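Local coordinates for protein tRNA threonylcarbamoyladenosine dehydratase (Escherichia coli, PDB 4D79) that catalyses the ATP-dependent dehydration of threonylcarbamoyladenosine at position 37 of tRNAs to its cyclic form, at residues S43-R51 with M89-N97. Sequence-based numbering, arbitrary orientation.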
ATOM      1  N   SER B  43       5.964  -1.209  -8.571  1.00 20.06           N
ATOM      2  CA  SER B  43       5.206  -2.464  -8.636  1.00 22.22           C
ATOM      3  C   SER B  43       3.848  -2.299  -7.974  1.00 20.06           C
ATOM      4  O   SER B  43       2.832  -2.778  -8.504  1.00 18.89           O
ATOM      5  CB  SER B  43       6.007  -3.615  -8.020  1.00 21.37           C
ATOM      6  OG  SER B  43       6.161  -3.470  -6.622  1.00 20.29           O
ATOM      7  N   TRP B  44       3.796  -1.559  -6.861  1.00 15.04           N
ATOM      8  CA  TRP B  44       2.528  -1.276  -6.205  1.00 17.66           C
ATOM      9  C   TRP B  44       1.706  -0.253  -6.976  1.00 17.44           C
ATOM     10  O   TRP B  44       0.480  -0.358  -7.002  1.00 16.31           O
ATOM     11  CB  TRP B  44       2.745  -0.792  -4.763  1.00 14.78           C
ATOM     12  CG  TRP B  44       3.620  -1.688  -4.027  1.00 20.67           C
ATOM     13  CD1 TRP B  44       4.956  -1.583  -3.941  1.00 22.02           C
ATOM     14  CD2 TRP B  44       3.258  -2.876  -3.292  1.00 16.30           C
ATOM     15  NE1 TRP B  44       5.465  -2.591  -3.197  1.00 17.35           N
ATOM     16  CE2 TRP B  44       4.454  -3.408  -2.776  1.00 14.11           C
ATOM     17  CE3 TRP B  44       2.048  -3.512  -3.000  1.00 17.68           C
ATOM     18  CZ2 TRP B  44       4.490  -4.564  -2.016  1.00 21.30           C
ATOM     19  CZ3 TRP B  44       2.072  -4.652  -2.224  1.00 20.09           C
ATOM     20  CH2 TRP B  44       3.283  -5.174  -1.743  1.00 22.04           C
ATOM     21  N   ALA B  45       2.340   0.732  -7.627  1.00 16.64           N
ATOM     22  CA  ALA B  45       1.568   1.620  -8.484  1.00 18.12           C
ATOM     23  C   ALA B  45       0.863   0.810  -9.573  1.00 16.27           C
ATOM     24  O   ALA B  45      -0.317   1.035  -9.880  1.00 16.19           O
ATOM     25  CB  ALA B  45       2.479   2.696  -9.082  1.00 17.57           C
ATOM     26  N   ALA B  46       1.579  -0.139 -10.172  1.00 16.14           N
ATOM     27  CA  ALA B  46       1.002  -0.923 -11.248  1.00 20.82           C
ATOM     28  C   ALA B  46      -0.177  -1.736 -10.746  1.00 15.89           C
ATOM     29  O   ALA B  46      -1.219  -1.816 -11.422  1.00 18.21           O
ATOM     30  CB  ALA B  46       2.075  -1.822 -11.867  1.00 18.70           C
ATOM     31  N   GLU B  47      -0.022  -2.338  -9.555  1.00 16.29           N
ATOM     32  CA  GLU B  47      -1.100  -3.057  -8.891  1.00 13.78           C
ATOM     33  C   GLU B  47      -2.315  -2.161  -8.699  1.00 15.59           C
ATOM     34  O   GLU B  47      -3.446  -2.533  -9.027  1.00 16.56           O
ATOM     35  CB  GLU B  47      -0.610  -3.598  -7.540  1.00 18.66           C
ATOM     36  CG  GLU B  47      -1.654  -4.353  -6.723  1.00 19.14           C
ATOM     37  CD  GLU B  47      -1.734  -5.822  -7.072  1.00 24.64           C
ATOM     38  OE1 GLU B  47      -0.980  -6.247  -7.978  1.00 21.07           O
ATOM     39  OE2 GLU B  47      -2.522  -6.555  -6.412  1.00 20.93           O
ATOM     40  N   ALA B  48      -2.099  -0.971  -8.170  1.00 15.10           N
ATOM     41  CA  ALA B  48      -3.212  -0.078  -7.885  1.00 16.80           C
ATOM     42  C   ALA B  48      -3.938   0.364  -9.167  1.00 18.29           C
ATOM     43  O   ALA B  48      -5.178   0.497  -9.174  1.00 19.31           O
ATOM     44  CB  ALA B  48      -2.697   1.130  -7.121  1.00 18.73           C
ATOM     45  N   LEU B  49      -3.194   0.617 -10.239  1.00 18.34           N
ATOM     46  CA  LEU B  49      -3.828   0.975 -11.517  1.00 16.62           C
ATOM     47  C   LEU B  49      -4.726  -0.152 -12.021  1.00 13.55           C
ATOM     48  O   LEU B  49      -5.854   0.078 -12.455  1.00 17.27           O
ATOM     49  CB  LEU B  49      -2.769   1.283 -12.552  1.00 16.60           C
ATOM     50  CG  LEU B  49      -1.933   2.514 -12.320  1.00 14.59           C
ATOM     51  CD1 LEU B  49      -0.746   2.471 -13.286  1.00 21.73           C
ATOM     52  CD2 LEU B  49      -2.722   3.768 -12.474  1.00 19.21           C
ATOM     53  N   ALA B  50      -4.217  -1.378 -11.994  1.00 17.33           N
ATOM     54  CA  ALA B  50      -4.999  -2.512 -12.427  1.00 15.33           C
ATOM     55  C   ALA B  50      -6.277  -2.664 -11.595  1.00 16.28           C
ATOM     56  O   ALA B  50      -7.363  -2.933 -12.144  1.00 17.41           O
ATOM     57  CB  ALA B  50      -4.135  -3.771 -12.358  1.00 17.88           C
ATOM     58  N   ARG B  51      -6.166  -2.484 -10.273  1.00 14.06           N
ATOM     59  CA  ARG B  51      -7.283  -2.683  -9.371  1.00 19.72           C
ATOM     60  C   ARG B  51      -8.234  -1.500  -9.340  1.00 20.97           C
ATOM     61  O   ARG B  51      -9.272  -1.577  -8.684  1.00 17.00           O
ATOM     62  CB  ARG B  51      -6.786  -2.990  -7.955  1.00 14.05           C
ATOM     63  CG  ARG B  51      -6.077  -4.350  -7.857  1.00 13.18           C
ATOM     64  CD  ARG B  51      -6.016  -4.876  -6.422  1.00 19.87           C
ATOM     65  NE  ARG B  51      -5.315  -6.146  -6.419  1.00 17.40           N
ATOM     66  CZ  ARG B  51      -5.845  -7.308  -6.766  1.00 16.98           C
ATOM     67  NH1 ARG B  51      -7.114  -7.399  -7.102  1.00 17.87           N
ATOM     68  NH2 ARG B  51      -5.093  -8.393  -6.767  1.00 16.69           N
ATOM     69  N   MET B  89       4.966  -8.837 -13.439  1.00 21.07           N
ATOM     70  CA  MET B  89       3.908  -7.915 -13.074  1.00 20.54           C
ATOM     71  C   MET B  89       2.818  -7.865 -14.145  1.00 20.16           C
ATOM     72  O   MET B  89       1.629  -7.756 -13.820  1.00 18.79           O
ATOM     73  CB  MET B  89       4.508  -6.534 -12.830  1.00 20.23           C
ATOM     74  CG  MET B  89       3.621  -5.614 -12.058  1.00 25.84           C
ATOM     75  SD  MET B  89       3.301  -6.209 -10.384  1.00 30.52           S
ATOM     76  CE  MET B  89       1.626  -5.681 -10.150  1.00 27.22           C
ATOM     77  N   ALA B  90       3.184  -7.980 -15.421  1.00 20.98           N
ATOM     78  CA  ALA B  90       2.164  -7.992 -16.471  1.00 22.00           C
ATOM     79  C   ALA B  90       1.253  -9.210 -16.350  1.00 21.05           C
ATOM     80  O   ALA B  90       0.037  -9.107 -16.537  1.00 20.22           O
ATOM     81  CB  ALA B  90       2.806  -7.973 -17.849  1.00 23.46           C
ATOM     82  N   GLU B  91       1.828 -10.383 -16.065  1.00 25.16           N
ATOM     83  CA  GLU B  91       1.009 -11.579 -15.904  1.00 27.66           C
ATOM     84  C   GLU B  91       0.071 -11.446 -14.716  1.00 30.32           C
ATOM     85  O   GLU B  91      -1.067 -11.941 -14.744  1.00 25.02           O
ATOM     86  CB  GLU B  91       1.887 -12.817 -15.736  1.00 30.54           C
ATOM     87  CG  GLU B  91       1.062 -14.083 -15.737  1.00105.67           C
ATOM     88  CD  GLU B  91       0.248 -14.234 -17.016  1.00121.20           C
ATOM     89  OE1 GLU B  91       0.700 -13.736 -18.078  1.00 71.87           O
ATOM     90  OE2 GLU B  91      -0.864 -14.801 -16.947  1.00 70.80           O
ATOM     91  N   ARG B  92       0.543 -10.816 -13.642  1.00 20.50           N
ATOM     92  CA  ARG B  92      -0.323 -10.559 -12.506  1.00 22.83           C
ATOM     93  C   ARG B  92      -1.476  -9.637 -12.883  1.00 21.28           C
ATOM     94  O   ARG B  92      -2.624  -9.874 -12.477  1.00 17.84           O
ATOM     95  CB  ARG B  92       0.492  -9.961 -11.373  1.00 22.15           C
ATOM     96  CG  ARG B  92      -0.308  -9.792 -10.125  1.00 22.57           C
ATOM     97  CD  ARG B  92       0.563  -9.342  -8.947  1.00 24.95           C
ATOM     98  NE  ARG B  92      -0.304  -8.855  -7.900  1.00 24.39           N
ATOM     99  CZ  ARG B  92      -0.925  -9.642  -7.028  1.00 24.18           C
ATOM    100  NH1 ARG B  92      -0.734 -10.964  -7.054  1.00 23.28           N
ATOM    101  NH2 ARG B  92      -1.751  -9.100  -6.148  1.00 23.05           N
ATOM    102  N   ILE B  93      -1.192  -8.571 -13.642  1.00 23.36           N
ATOM    103  CA  ILE B  93      -2.248  -7.640 -14.037  1.00 19.93           C
ATOM    104  C   ILE B  93      -3.305  -8.357 -14.867  1.00 16.08           C
ATOM    105  O   ILE B  93      -4.508  -8.095 -14.720  1.00 19.51           O
ATOM    106  CB  ILE B  93      -1.648  -6.428 -14.775  1.00 19.36           C
ATOM    107  CG1 ILE B  93      -0.881  -5.572 -13.759  1.00 25.78           C
ATOM    108  CG2 ILE B  93      -2.751  -5.636 -15.473  1.00 20.43           C
ATOM    109  CD1 ILE B  93      -0.058  -4.485 -14.368  1.00 27.33           C
ATOM    110  N   ARG B  94      -2.881  -9.304 -15.714  1.00 22.48           N
ATOM    111  CA  ARG B  94      -3.820 -10.078 -16.531  1.00 24.99           C
ATOM    112  C   ARG B  94      -4.699 -10.988 -15.677  1.00 24.37           C
ATOM    113  O   ARG B  94      -5.807 -11.348 -16.096  1.00 22.03           O
ATOM    114  CB  ARG B  94      -3.053 -10.906 -17.571  1.00 26.83           C
ATOM    115  CG  ARG B  94      -2.307 -10.026 -18.597  1.00 39.33           C
ATOM    116  CD  ARG B  94      -1.609 -10.797 -19.701  1.00 42.77           C
ATOM    117  NE  ARG B  94      -0.727  -9.905 -20.466  1.00 47.30           N
ATOM    118  CZ  ARG B  94       0.601  -9.991 -20.521  1.00 85.92           C
ATOM    119  NH1 ARG B  94       1.240 -10.954 -19.870  1.00 43.18           N
ATOM    120  NH2 ARG B  94       1.293  -9.113 -21.250  1.00 46.83           N
ATOM    121  N   GLN B  95      -4.216 -11.389 -14.492  1.00 21.64           N
ATOM    122  CA  GLN B  95      -5.031 -12.133 -13.533  1.00 22.66           C
ATOM    123  C   GLN B  95      -5.985 -11.224 -12.777  1.00 23.35           C
ATOM    124  O   GLN B  95      -7.082 -11.656 -12.399  1.00 25.45           O
ATOM    125  CB  GLN B  95      -4.126 -12.883 -12.546  1.00 23.63           C
ATOM    126  CG  GLN B  95      -3.573 -14.136 -13.155  1.00 28.82           C
ATOM    127  CD  GLN B  95      -4.583 -15.273 -13.050  1.00 39.81           C
ATOM    128  OE1 GLN B  95      -5.177 -15.515 -11.983  1.00 37.83           O
ATOM    129  NE2 GLN B  95      -4.819 -15.939 -14.155  1.00 40.27           N
ATOM    130  N   ILE B  96      -5.590  -9.972 -12.569  1.00 18.12           N
ATOM    131  CA  ILE B  96      -6.457  -9.010 -11.913  1.00 16.37           C
ATOM    132  C   ILE B  96      -7.598  -8.628 -12.833  1.00 21.28           C
ATOM    133  O   ILE B  96      -8.770  -8.660 -12.441  1.00 20.51           O
ATOM    134  CB  ILE B  96      -5.663  -7.776 -11.470  1.00 16.76           C
ATOM    135  CG1 ILE B  96      -4.722  -8.164 -10.292  1.00 19.65           C
ATOM    136  CG2 ILE B  96      -6.615  -6.648 -11.038  1.00 19.63           C
ATOM    137  CD1 ILE B  96      -3.767  -7.062  -9.875  1.00 20.37           C
ATOM    138  N   ASN B  97      -7.263  -8.241 -14.059  1.00 20.19           N
ATOM    139  CA  ASN B  97      -8.239  -7.817 -15.054  1.00 21.25           C
ATOM    140  C   ASN B  97      -7.823  -8.386 -16.402  1.00 18.98           C
ATOM    141  O   ASN B  97      -6.921  -7.842 -17.064  1.00 21.03           O
ATOM    142  CB  ASN B  97      -8.360  -6.302 -15.112  1.00 21.63           C
ATOM    143  CG  ASN B  97      -9.387  -5.887 -16.133  1.00 21.91           C
ATOM    144  OD1 ASN B  97     -10.023  -6.742 -16.742  1.00 19.02           O
ATOM    145  ND2 ASN B  97      -9.546  -4.614 -16.330  1.00 17.23           N
TER
HETATM  146  O   HOH W   1      -7.699  -2.780 -14.945  1.00 18.07           O
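Glu47 and Arg92 join two nearly parallel helices, 42-51 and 85-96, of the Rossmann-like ThiF fold, the segment axes crossing at -22° and 9.6 Å apart. Arg92 grips the carboxylate side-on: NE binds Glu47 OE1 at 2.7 Å while NH2 binds Glu47 OE2, both on syn sides, with the two planes only 17° apart. Arg92 NH2 comes in somewhat out of the carboxylate plane, and Arg51 NE reaches Glu47 OE2 at 2.8 Å from above the other face, so one buried acid is held between two arginines. Glu47 gets there with CG anti to its backbone nitrogen (chi1 179°) and a bend at chi2. Replacing Glu47 by an alanine would probably leave the two guanidinium groups, whose NH2 atoms lie close together, without the shared negative charge that lies between them.

Ile96 packs over one face of the Arg51 guanidinium, with its CG1 3.6 Å from Arg51 NH2. Deeper in, the contact is apolar: Ala50 CB meets Ile93 CG2 at 3.9 Å, and Ala46 CB faces Met89 CG and Ile93 CD1. Leu59 of strand 56-60 touches Ala46, Met89 and Ile93, joining the helix pair to the sheet. The second subunit fixes the arginines further, Ile74 O of that chain accepting from Arg92 NH2, and Thr70 O and Ala76 O from Arg51 NH1. A water donates to Ala50 O at 2.8 Å and accepts from Asn97 ND2, linking the two segments.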